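Local coordinates for mucus binding protein (Lactobacillus reuteri, PDB 3I57), which probably binds mucus as a cell-wall-attached surface protein, this chain being one type 2 repeat of it, which also binds immunoglobulins, at residues D23-T34 / D51-N61; S86-K94 / T130-W138. All blocks are in the same frame, centred on the assembly; numbering follows the deposited sequence.

Contact 1: residues D23-T34 / D51-N61. With CA (calcium ion), chain C.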
loop_
_atom_site.group_PDB
_atom_site.type_symbol
_atom_site.label_atom_id
_atom_site.label_comp_id
_atom_site.label_asym_id
_atom_site.label_seq_id
_atom_site.Cartn_x
_atom_site.Cartn_y
_atom_site.Cartn_z
ATOM N N ASP A 23 -10.886 -34.275 -22.081
ATOM C CA ASP A 23 -10.543 -35.585 -22.616
ATOM C C ASP A 23 -10.783 -35.556 -24.109
ATOM O O ASP A 23 -11.675 -34.846 -24.578
ATOM C CB ASP A 23 -11.415 -36.678 -21.978
ATOM C CG ASP A 23 -11.236 -36.743 -20.463
ATOM O OD1 ASP A 23 -10.968 -37.827 -19.930
ATOM O OD2 ASP A 23 -11.381 -35.684 -19.817
ATOM N N GLY A 24 -10.002 -36.352 -24.852
ATOM C CA GLY A 24 -10.207 -36.437 -26.289
ATOM C C GLY A 24 -9.521 -37.654 -26.882
ATOM O O GLY A 24 -8.912 -38.468 -26.169
ATOM N N TYR A 25 -9.634 -37.761 -28.201
ATOM C CA TYR A 25 -9.062 -38.832 -28.953
ATOM C C TYR A 25 -7.658 -38.485 -29.403
ATOM O O TYR A 25 -7.323 -37.317 -29.673
ATOM C CB TYR A 25 -9.910 -39.091 -30.196
ATOM C CG TYR A 25 -11.322 -39.445 -29.877
ATOM C CD1 TYR A 25 -11.632 -40.705 -29.327
ATOM C CD2 TYR A 25 -12.365 -38.555 -30.155
ATOM C CE1 TYR A 25 -12.935 -41.052 -29.040
ATOM C CE2 TYR A 25 -13.681 -38.892 -29.875
ATOM C CZ TYR A 25 -13.952 -40.147 -29.311
ATOM O OH TYR A 25 -15.252 -40.503 -29.049
ATOM N N THR A 26 -6.837 -39.512 -29.497
ATOM C CA THR A 26 -5.492 -39.337 -30.003
ATOM C C THR A 26 -5.556 -38.690 -31.370
ATOM O O THR A 26 -6.334 -39.119 -32.230
ATOM C CB THR A 26 -4.792 -40.718 -30.094
ATOM O OG1 THR A 26 -4.643 -41.236 -28.766
ATOM C CG2 THR A 26 -3.427 -40.602 -30.741
ATOM N N ASP A 27 -4.722 -37.661 -31.554
ATOM C CA ASP A 27 -4.615 -36.881 -32.777
ATOM C C ASP A 27 -5.754 -35.878 -33.011
ATOM O O ASP A 27 -5.717 -35.110 -33.966
ATOM C CB ASP A 27 -4.313 -37.742 -34.015
ATOM C CG ASP A 27 -2.954 -38.362 -33.933
ATOM O OD1 ASP A 27 -2.036 -37.669 -33.458
ATOM O OD2 ASP A 27 -2.811 -39.543 -34.291
ATOM N N GLU A 28 -6.750 -35.873 -32.130
ATOM C CA GLU A 28 -7.769 -34.839 -32.196
ATOM C C GLU A 28 -7.135 -33.515 -31.781
ATOM O O GLU A 28 -6.355 -33.478 -30.836
ATOM C CB GLU A 28 -8.930 -35.203 -31.260
ATOM C CG GLU A 28 -10.018 -34.128 -31.102
ATOM C CD GLU A 28 -10.951 -34.410 -29.923
ATOM O OE1 GLU A 28 -11.063 -35.584 -29.482
ATOM O OE2 GLU A 28 -11.598 -33.450 -29.450
ATOM N N THR A 29 -7.467 -32.429 -32.485
ATOM C CA THR A 29 -7.040 -31.101 -32.018
ATOM C C THR A 29 -7.750 -30.748 -30.692
ATOM O O THR A 29 -8.975 -30.881 -30.589
ATOM C CB THR A 29 -7.278 -30.022 -33.086
ATOM O OG1 THR A 29 -6.446 -30.297 -34.214
ATOM C CG2 THR A 29 -6.950 -28.571 -32.524
ATOM N N ILE A 30 -6.995 -30.321 -29.673
ATOM C CA ILE A 30 -7.630 -30.144 -28.334
ATOM C C ILE A 30 -8.622 -28.980 -28.445
ATOM O O ILE A 30 -8.211 -27.894 -28.775
ATOM C CB ILE A 30 -6.595 -29.869 -27.203
ATOM C CG1 ILE A 30 -5.638 -31.059 -26.997
ATOM C CG2 ILE A 30 -7.338 -29.515 -25.885
ATOM C CD1 ILE A 30 -4.295 -30.675 -26.345
ATOM N N PRO A 31 -9.930 -29.219 -28.227
ATOM C CA PRO A 31 -10.915 -28.175 -28.491
ATOM C C PRO A 31 -11.018 -27.239 -27.315
ATOM O O PRO A 31 -12.000 -27.276 -26.560
ATOM C CB PRO A 31 -12.225 -28.954 -28.705
ATOM C CG PRO A 31 -12.034 -30.213 -27.923
ATOM C CD PRO A 31 -10.562 -30.521 -27.938
ATOM N N TYR A 32 -9.979 -26.427 -27.137
ATOM C CA TYR A 32 -9.887 -25.538 -25.988
ATOM C C TYR A 32 -9.149 -24.278 -26.395
ATOM O O TYR A 32 -8.203 -24.312 -27.216
ATOM C CB TYR A 32 -9.091 -26.233 -24.869
ATOM C CG TYR A 32 -9.051 -25.527 -23.533
ATOM C CD1 TYR A 32 -10.042 -25.750 -22.579
ATOM C CD2 TYR A 32 -7.994 -24.685 -23.207
ATOM C CE1 TYR A 32 -10.016 -25.125 -21.343
ATOM C CE2 TYR A 32 -7.949 -24.058 -21.990
ATOM C CZ TYR A 32 -8.947 -24.290 -21.049
ATOM O OH TYR A 32 -8.866 -23.641 -19.851
ATOM N N SER A 33 -9.573 -23.186 -25.779
ATOM C CA SER A 33 -8.852 -21.921 -25.831
ATOM C C SER A 33 -8.699 -21.378 -24.418
ATOM O O SER A 33 -9.600 -21.510 -23.584
ATOM C CB SER A 33 -9.619 -20.897 -26.657
ATOM O OG SER A 33 -9.204 -19.577 -26.354
ATOM N N THR A 34 -7.563 -20.760 -24.159
ATOM C CA THR A 34 -7.307 -20.151 -22.866
ATOM C C THR A 34 -7.962 -18.779 -22.766
ATOM O O THR A 34 -7.845 -18.121 -21.734
ATOM C CB THR A 34 -5.808 -19.956 -22.662
ATOM O OG1 THR A 34 -5.292 -19.228 -23.799
ATOM C CG2 THR A 34 -5.089 -21.348 -22.493
ATOM N N ASP A 51 1.343 -17.824 -21.282
ATOM C CA ASP A 51 0.372 -18.867 -21.643
ATOM C C ASP A 51 1.132 -19.994 -22.343
ATOM O O ASP A 51 1.608 -19.828 -23.469
ATOM C CB ASP A 51 -0.688 -18.257 -22.562
ATOM C CG ASP A 51 -1.716 -19.273 -23.089
ATOM O OD1 ASP A 51 -1.586 -20.500 -22.862
ATOM O OD2 ASP A 51 -2.659 -18.796 -23.758
ATOM N N ASN A 52 1.232 -21.133 -21.666
ATOM C CA ASN A 52 1.995 -22.290 -22.152
ATOM C C ASN A 52 1.142 -23.307 -22.898
ATOM O O ASN A 52 1.632 -24.364 -23.275
ATOM C CB ASN A 52 2.684 -22.981 -20.976
ATOM C CG ASN A 52 3.787 -22.145 -20.379
ATOM O OD1 ASN A 52 3.865 -21.971 -19.151
ATOM N ND2 ASN A 52 4.639 -21.603 -21.237
ATOM N N PHE A 53 -0.123 -22.995 -23.128
ATOM C CA PHE A 53 -0.982 -23.870 -23.924
ATOM C C PHE A 53 -0.744 -23.581 -25.408
ATOM O O PHE A 53 -1.038 -22.491 -25.872
ATOM C CB PHE A 53 -2.467 -23.613 -23.618
ATOM C CG PHE A 53 -3.403 -24.597 -24.302
ATOM C CD1 PHE A 53 -3.458 -25.921 -23.888
ATOM C CD2 PHE A 53 -4.226 -24.195 -25.345
ATOM C CE1 PHE A 53 -4.312 -26.824 -24.525
ATOM C CE2 PHE A 53 -5.077 -25.097 -25.989
ATOM C CZ PHE A 53 -5.124 -26.395 -25.587
ATOM N N PRO A 54 -0.198 -24.550 -26.154
ATOM C CA PRO A 54 0.199 -24.237 -27.510
ATOM C C PRO A 54 -0.986 -24.157 -28.469
ATOM O O PRO A 54 -1.860 -25.003 -28.425
ATOM C CB PRO A 54 1.091 -25.423 -27.902
ATOM C CG PRO A 54 1.444 -26.093 -26.643
ATOM C CD PRO A 54 0.258 -25.884 -25.753
ATOM N N ALA A 55 -0.969 -23.168 -29.361
ATOM C CA ALA A 55 -1.980 -23.045 -30.413
ATOM C C ALA A 55 -2.118 -24.338 -31.183
ATOM O O ALA A 55 -1.123 -24.887 -31.664
ATOM C CB ALA A 55 -1.589 -21.895 -31.381
ATOM N N GLY A 56 -3.337 -24.854 -31.302
ATOM C CA GLY A 56 -3.567 -26.005 -32.181
ATOM C C GLY A 56 -2.958 -27.314 -31.718
ATOM O O GLY A 56 -2.852 -28.267 -32.505
ATOM N N GLU A 57 -2.566 -27.367 -30.446
ATOM C CA GLU A 57 -2.085 -28.596 -29.793
ATOM C C GLU A 57 -3.097 -29.742 -29.973
ATOM O O GLU A 57 -4.303 -29.504 -29.866
ATOM C CB GLU A 57 -1.893 -28.315 -28.290
ATOM C CG GLU A 57 -1.155 -29.392 -27.501
ATOM C CD GLU A 57 0.346 -29.299 -27.673
ATOM O OE1 GLU A 57 0.776 -28.651 -28.647
ATOM O OE2 GLU A 57 1.082 -29.864 -26.836
ATOM N N LYS A 58 -2.594 -30.952 -30.260
ATOM C CA LYS A 58 -3.389 -32.194 -30.304
ATOM C C LYS A 58 -3.244 -33.067 -29.056
ATOM O O LYS A 58 -2.206 -33.044 -28.384
ATOM C CB LYS A 58 -2.949 -33.075 -31.491
ATOM C CG LYS A 58 -3.097 -32.434 -32.848
ATOM C CD LYS A 58 -2.480 -33.302 -33.980
ATOM C CE LYS A 58 -1.221 -34.049 -33.564
ATOM N NZ LYS A 58 -0.480 -34.630 -34.742
ATOM N N PHE A 59 -4.249 -33.902 -28.799
ATOM C CA PHE A 59 -4.121 -34.961 -27.811
ATOM C C PHE A 59 -3.035 -35.946 -28.295
ATOM O O PHE A 59 -3.001 -36.298 -29.480
ATOM C CB PHE A 59 -5.452 -35.722 -27.605
ATOM C CG PHE A 59 -6.547 -34.900 -26.948
ATOM C CD1 PHE A 59 -6.636 -34.820 -25.557
ATOM C CD2 PHE A 59 -7.481 -34.219 -27.714
ATOM C CE1 PHE A 59 -7.633 -34.057 -24.946
ATOM C CE2 PHE A 59 -8.493 -33.473 -27.115
ATOM C CZ PHE A 59 -8.565 -33.391 -25.726
ATOM N N ASP A 60 -2.166 -36.375 -27.373
ATOM C CA ASP A 60 -1.048 -37.290 -27.695
ATOM C C ASP A 60 -1.471 -38.736 -27.932
ATOM O O ASP A 60 -2.643 -39.054 -27.956
ATOM C CB ASP A 60 0.038 -37.262 -26.620
ATOM C CG ASP A 60 -0.438 -37.763 -25.268
ATOM O OD1 ASP A 60 -1.361 -38.614 -25.159
ATOM O OD2 ASP A 60 0.149 -37.299 -24.276
ATOM N N ASN A 61 -0.488 -39.608 -28.112
ATOM C CA ASN A 61 -0.748 -41.024 -28.292
ATOM C C ASN A 61 -0.042 -41.780 -27.177
ATOM O O ASN A 61 0.621 -42.792 -27.426
ATOM C CB ASN A 61 -0.209 -41.471 -29.656
ATOM C CG ASN A 61 -0.492 -42.947 -29.954
ATOM O OD1 ASN A 61 -1.479 -43.501 -29.487
ATOM N ND2 ASN A 61 0.382 -43.581 -30.751
HETATM CA CA CA C . -1.880 -39.041 -22.865
HETATM O O HOH W 1 -0.835 -37.368 -30.995
HETATM O O HOH W 2 0.310 -37.662 -34.861
HETATM O O HOH W 3 -4.081 -29.458 -34.566
HETATM O O HOH W 4 -5.613 -27.058 -29.467
HETATM O O HOH W 5 -3.655 -39.291 -21.122
HETATM O O HOH W 6 -2.806 -36.856 -22.907
#
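At the calcium-bearing end of the N-terminal beta-grasp domain, the end of strand 15-24 with the loop that follows (23-34) and the loop 51-61, leading from strand 46-51 toward strand 67-80, meet around the ring of Phe59. Gly24 CA lies over the centre of one face, 3.5 Å from the centroid, and Ile30 CG1 covers the opposite face in a second CH-pi contact at 3.7 Å. No CB could fit at Gly24, since it would run into the ring. Phe59 CG, anti to the carbonyl carbon (chi1 -68°), places the ring between Gly24 and Ile30, while the Glu28 carboxylate lies beside it, turned to accept from the backbone N of Tyr25, and Pro31 CD meets the ring edge. The backbones join in a single bridge at Thr29 and Lys58: Phe59 N donates to Glu28 O nearly along the C=O axis, and Ile30 N to Glu57 O at 2.8 Å, almost straight at 170°. From the type II turn 25-28, Asp27 OD1 makes a long salt bridge with Lys58 NZ (3.6 Å), and a water bonds to both atoms. Further along, the edge of the Tyr32 ring points at the face of Phe53 in a T-shaped pair with planes at 72°, and Ile30 CG2 reaches the Phe53 edge in plane. Beyond Phe59, Asp60 turns away from 23-34 to bind the calcium ion through OD1 at 2.4 Å; Gln2, Asp62, Asn65 and two waters complete the site. Gln2 also bonds to Thr26 OG1, which itself donates to Asp60 O. At the far end Thr34 OG1 donates to Asp51 OD2 on its syn side at 2.7 Å, while Asp51 OD1 accepts from Phe53 N in an Asx turn.

Contact 2: residues S86-K94 / T130-W138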
loop_
_atom_site.group_PDB
_atom_site.type_symbol
_atom_site.label_atom_id
_atom_site.label_comp_id
_atom_site.label_asym_id
_atom_site.label_seq_id
_atom_site.Cartn_x
_atom_site.Cartn_y
_atom_site.Cartn_z
ATOM N N SER A 86 -6.562 1.422 0.692
ATOM C CA SER A 86 -5.891 0.135 0.604
ATOM C C SER A 86 -6.617 -0.899 1.450
ATOM O O SER A 86 -7.061 -0.632 2.575
ATOM C CB SER A 86 -4.444 0.269 1.086
ATOM O OG SER A 86 -3.781 -0.991 1.082
ATOM N N ALA A 87 -6.717 -2.097 0.902
ATOM C CA ALA A 87 -7.474 -3.153 1.517
ATOM C C ALA A 87 -6.910 -3.566 2.883
ATOM O O ALA A 87 -7.630 -4.150 3.693
ATOM C CB ALA A 87 -7.544 -4.361 0.552
ATOM N N ASP A 88 -5.630 -3.287 3.142
ATOM C CA ASP A 88 -5.044 -3.576 4.454
ATOM C C ASP A 88 -5.155 -2.391 5.416
ATOM O O ASP A 88 -4.547 -2.403 6.487
ATOM C CB ASP A 88 -3.591 -4.070 4.345
ATOM C CG ASP A 88 -2.636 -3.005 3.835
ATOM O OD1 ASP A 88 -3.106 -1.898 3.448
ATOM O OD2 ASP A 88 -1.414 -3.289 3.803
ATOM N N GLY A 89 -5.928 -1.384 5.018
ATOM C CA GLY A 89 -6.203 -0.183 5.850
ATOM C C GLY A 89 -5.058 0.816 6.015
ATOM O O GLY A 89 -5.187 1.792 6.749
ATOM N N THR A 90 -3.948 0.604 5.328
ATOM C CA THR A 90 -2.833 1.574 5.393
ATOM C C THR A 90 -3.197 2.793 4.568
ATOM O O THR A 90 -4.022 2.707 3.663
ATOM C CB THR A 90 -1.499 0.982 4.926
ATOM O OG1 THR A 90 -1.648 0.456 3.601
ATOM C CG2 THR A 90 -1.068 -0.142 5.854
ATOM N N LYS A 91 -2.580 3.938 4.874
ATOM C CA LYS A 91 -2.932 5.170 4.191
ATOM C C LYS A 91 -1.733 5.821 3.552
ATOM O O LYS A 91 -0.579 5.559 3.945
ATOM C CB LYS A 91 -3.545 6.171 5.172
ATOM C CG LYS A 91 -4.937 5.806 5.614
ATOM C CD LYS A 91 -5.459 6.821 6.612
ATOM C CE LYS A 91 -6.662 6.271 7.344
ATOM N NZ LYS A 91 -7.812 5.955 6.455
ATOM N N GLY A 92 -2.016 6.693 2.589
ATOM C CA GLY A 92 -0.990 7.537 1.968
ATOM C C GLY A 92 -0.712 8.860 2.667
ATOM O O GLY A 92 0.036 9.692 2.159
ATOM N N THR A 93 -1.305 9.047 3.844
ATOM C CA THR A 93 -1.187 10.299 4.557
ATOM C C THR A 93 -0.902 10.058 6.026
ATOM O O THR A 93 -1.227 9.002 6.560
ATOM C CB THR A 93 -2.475 11.140 4.425
ATOM O OG1 THR A 93 -3.610 10.388 4.896
ATOM C CG2 THR A 93 -2.692 11.509 2.974
ATOM N N LYS A 94 -0.260 11.016 6.684
ATOM C CA LYS A 94 -0.224 10.981 8.143
ATOM C C LYS A 94 -0.170 12.407 8.658
ATOM O O LYS A 94 0.407 13.272 8.010
ATOM C CB LYS A 94 0.913 10.084 8.673
ATOM C CG LYS A 94 2.127 10.774 9.264
ATOM C CD LYS A 94 3.115 9.755 9.796
ATOM C CE LYS A 94 4.495 10.055 9.233
ATOM N NZ LYS A 94 5.535 9.279 9.932
ATOM N N THR A 130 -4.971 -8.071 -4.923
ATOM C CA THR A 130 -5.192 -8.041 -3.482
ATOM C C THR A 130 -5.946 -6.790 -2.998
ATOM O O THR A 130 -6.507 -6.803 -1.896
ATOM C CB THR A 130 -3.877 -8.146 -2.716
ATOM O OG1 THR A 130 -3.080 -6.995 -3.010
ATOM C CG2 THR A 130 -3.101 -9.422 -3.139
ATOM N N GLY A 131 -5.980 -5.724 -3.792
ATOM C CA GLY A 131 -6.522 -4.442 -3.308
ATOM C C GLY A 131 -5.627 -3.653 -2.361
ATOM O O GLY A 131 -5.999 -2.577 -1.876
ATOM N N ILE A 132 -4.430 -4.158 -2.132
ATOM C CA ILE A 132 -3.474 -3.550 -1.203
ATOM C C ILE A 132 -2.532 -2.597 -1.925
ATOM O O ILE A 132 -1.981 -2.920 -2.998
ATOM C CB ILE A 132 -2.643 -4.625 -0.480
ATOM C CG1 ILE A 132 -3.571 -5.626 0.224
ATOM C CG2 ILE A 132 -1.579 -3.992 0.488
ATOM C CD1 ILE A 132 -2.826 -6.875 0.819
ATOM N N VAL A 133 -2.346 -1.409 -1.340
ATOM C CA VAL A 133 -1.372 -0.481 -1.882
ATOM C C VAL A 133 -0.042 -0.692 -1.172
ATOM O O VAL A 133 0.013 -0.677 0.059
ATOM C CB VAL A 133 -1.798 0.977 -1.615
ATOM C CG1 VAL A 133 -0.727 1.941 -2.115
ATOM C CG2 VAL A 133 -3.129 1.285 -2.335
ATOM N N ALA A 134 1.024 -0.888 -1.945
ATOM C CA ALA A 134 2.380 -0.798 -1.434
ATOM C C ALA A 134 2.776 0.661 -1.445
ATOM O O ALA A 134 3.034 1.233 -2.509
ATOM C CB ALA A 134 3.333 -1.613 -2.311
ATOM N N TRP A 135 2.844 1.265 -0.258
ATOM C CA TRP A 135 3.134 2.697 -0.171
ATOM C C TRP A 135 4.622 2.966 -0.299
ATOM O O TRP A 135 5.417 2.254 0.290
ATOM C CB TRP A 135 2.614 3.272 1.155
ATOM C CG TRP A 135 1.107 3.225 1.218
ATOM C CD1 TRP A 135 0.325 2.380 1.979
ATOM C CD2 TRP A 135 0.199 4.034 0.457
ATOM N NE1 TRP A 135 -0.996 2.628 1.733
ATOM C CE2 TRP A 135 -1.107 3.628 0.799
ATOM C CE3 TRP A 135 0.368 5.062 -0.486
ATOM C CZ2 TRP A 135 -2.241 4.232 0.261
ATOM C CZ3 TRP A 135 -0.751 5.652 -1.029
ATOM C CH2 TRP A 135 -2.044 5.227 -0.663
ATOM N N GLY A 136 4.973 4.008 -1.053
ATOM C CA GLY A 136 6.358 4.408 -1.217
ATOM C C GLY A 136 6.849 5.333 -0.109
ATOM O O GLY A 136 6.233 5.450 0.966
ATOM N N LYS A 137 7.988 5.968 -0.362
ATOM C CA LYS A 137 8.595 6.835 0.640
ATOM C C LYS A 137 7.707 8.030 0.898
ATOM O O LYS A 137 6.979 8.477 -0.001
ATOM C CB LYS A 137 9.898 7.363 0.096
ATOM C CG LYS A 137 10.976 6.335 -0.030
ATOM C CD LYS A 137 12.252 7.022 -0.524
ATOM C CE LYS A 137 13.297 6.018 -0.947
ATOM N NZ LYS A 137 12.953 5.441 -2.266
ATOM N N TRP A 138 7.778 8.585 2.103
ATOM C CA TRP A 138 7.101 9.867 2.338
ATOM C C TRP A 138 7.650 10.930 1.397
ATOM O O TRP A 138 8.885 11.057 1.213
ATOM C CB TRP A 138 7.265 10.298 3.801
ATOM C CG TRP A 138 6.550 9.375 4.783
ATOM C CD1 TRP A 138 7.132 8.488 5.664
ATOM C CD2 TRP A 138 5.133 9.223 4.943
ATOM N NE1 TRP A 138 6.164 7.830 6.370
ATOM C CE2 TRP A 138 4.928 8.258 5.951
ATOM C CE3 TRP A 138 4.013 9.811 4.329
ATOM C CZ2 TRP A 138 3.645 7.869 6.367
ATOM C CZ3 TRP A 138 2.742 9.416 4.736
ATOM C CH2 TRP A 138 2.574 8.464 5.755
HETATM O O HOH W 7 0.194 -1.682 2.643
#
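Gly131, following Thr130 in an ST turn of the Muc B2-like domain, offers its carbonyl O to Ala87 N at 2.9 Å, the donor standing well above the carbonyl plane. Ile132 then lays CG2 against the Asp88 carboxylate, 3.4 Å from OD2, the two side chains crossing at about a right angle. Val133 N donates almost straight (170°) to Ser86 OG, which in turn donates to Asp88 OD1; Thr90 OG1 and, in an Asx turn, Thr90 N donate to the same oxygen, so three bonds grip it. A water bonded to Asp88 OD2, Thr90 OG1 and Val133 O bridges the segments. Trp135 follows with its indole flat against the backbone of Lys91 and Gly92: Gly92 CA sits 3.6 Å from the six-membered ring centroid, over the face, Val133 CG1 covers the opposite face, and NE1 makes a weak bond to Thr90 OG1 at the ring edge. With an alanine here, a gap would probably open between Gly92 and Val133, and Thr90 OG1 would lack the indole N-H. Lys94 crosses Trp138 at about a right angle, its CE 3.7 Å from Trp138 CZ2, and its NZ bonds to the carbonyls of Ser169 and Ala171. Both segments flank strand 112-127: strand 133-135 pairs with it antiparallel, Gly92 and Lys94 bond to its Arg122 and Phe120, and Val133 reaches Val80 of strand 67-80.

In the fold
Contacts 1 and 2 follow one another along the chain, the first in the mucin binding domain and the second in the Muc B2-like domain, with centres 44 Å apart and nearest atoms about 20 Å apart. Both reach the same mixed sheet, and strand 67-80 borders each. The centre of contact 1 is about 41 Å, and that of contact 2 about 3 Å, from the centre of the chain. Contact 1 is partly buried: an apolar centre surrounded by backbone bonds, with a metal at its border. Contact 2 is a surface contact with a smaller interface; there a carboxylate and hydroxyls organise the turn, and tryptophans lie against backbone and a lysine chain. Each uses a glycine lying over an aromatic face.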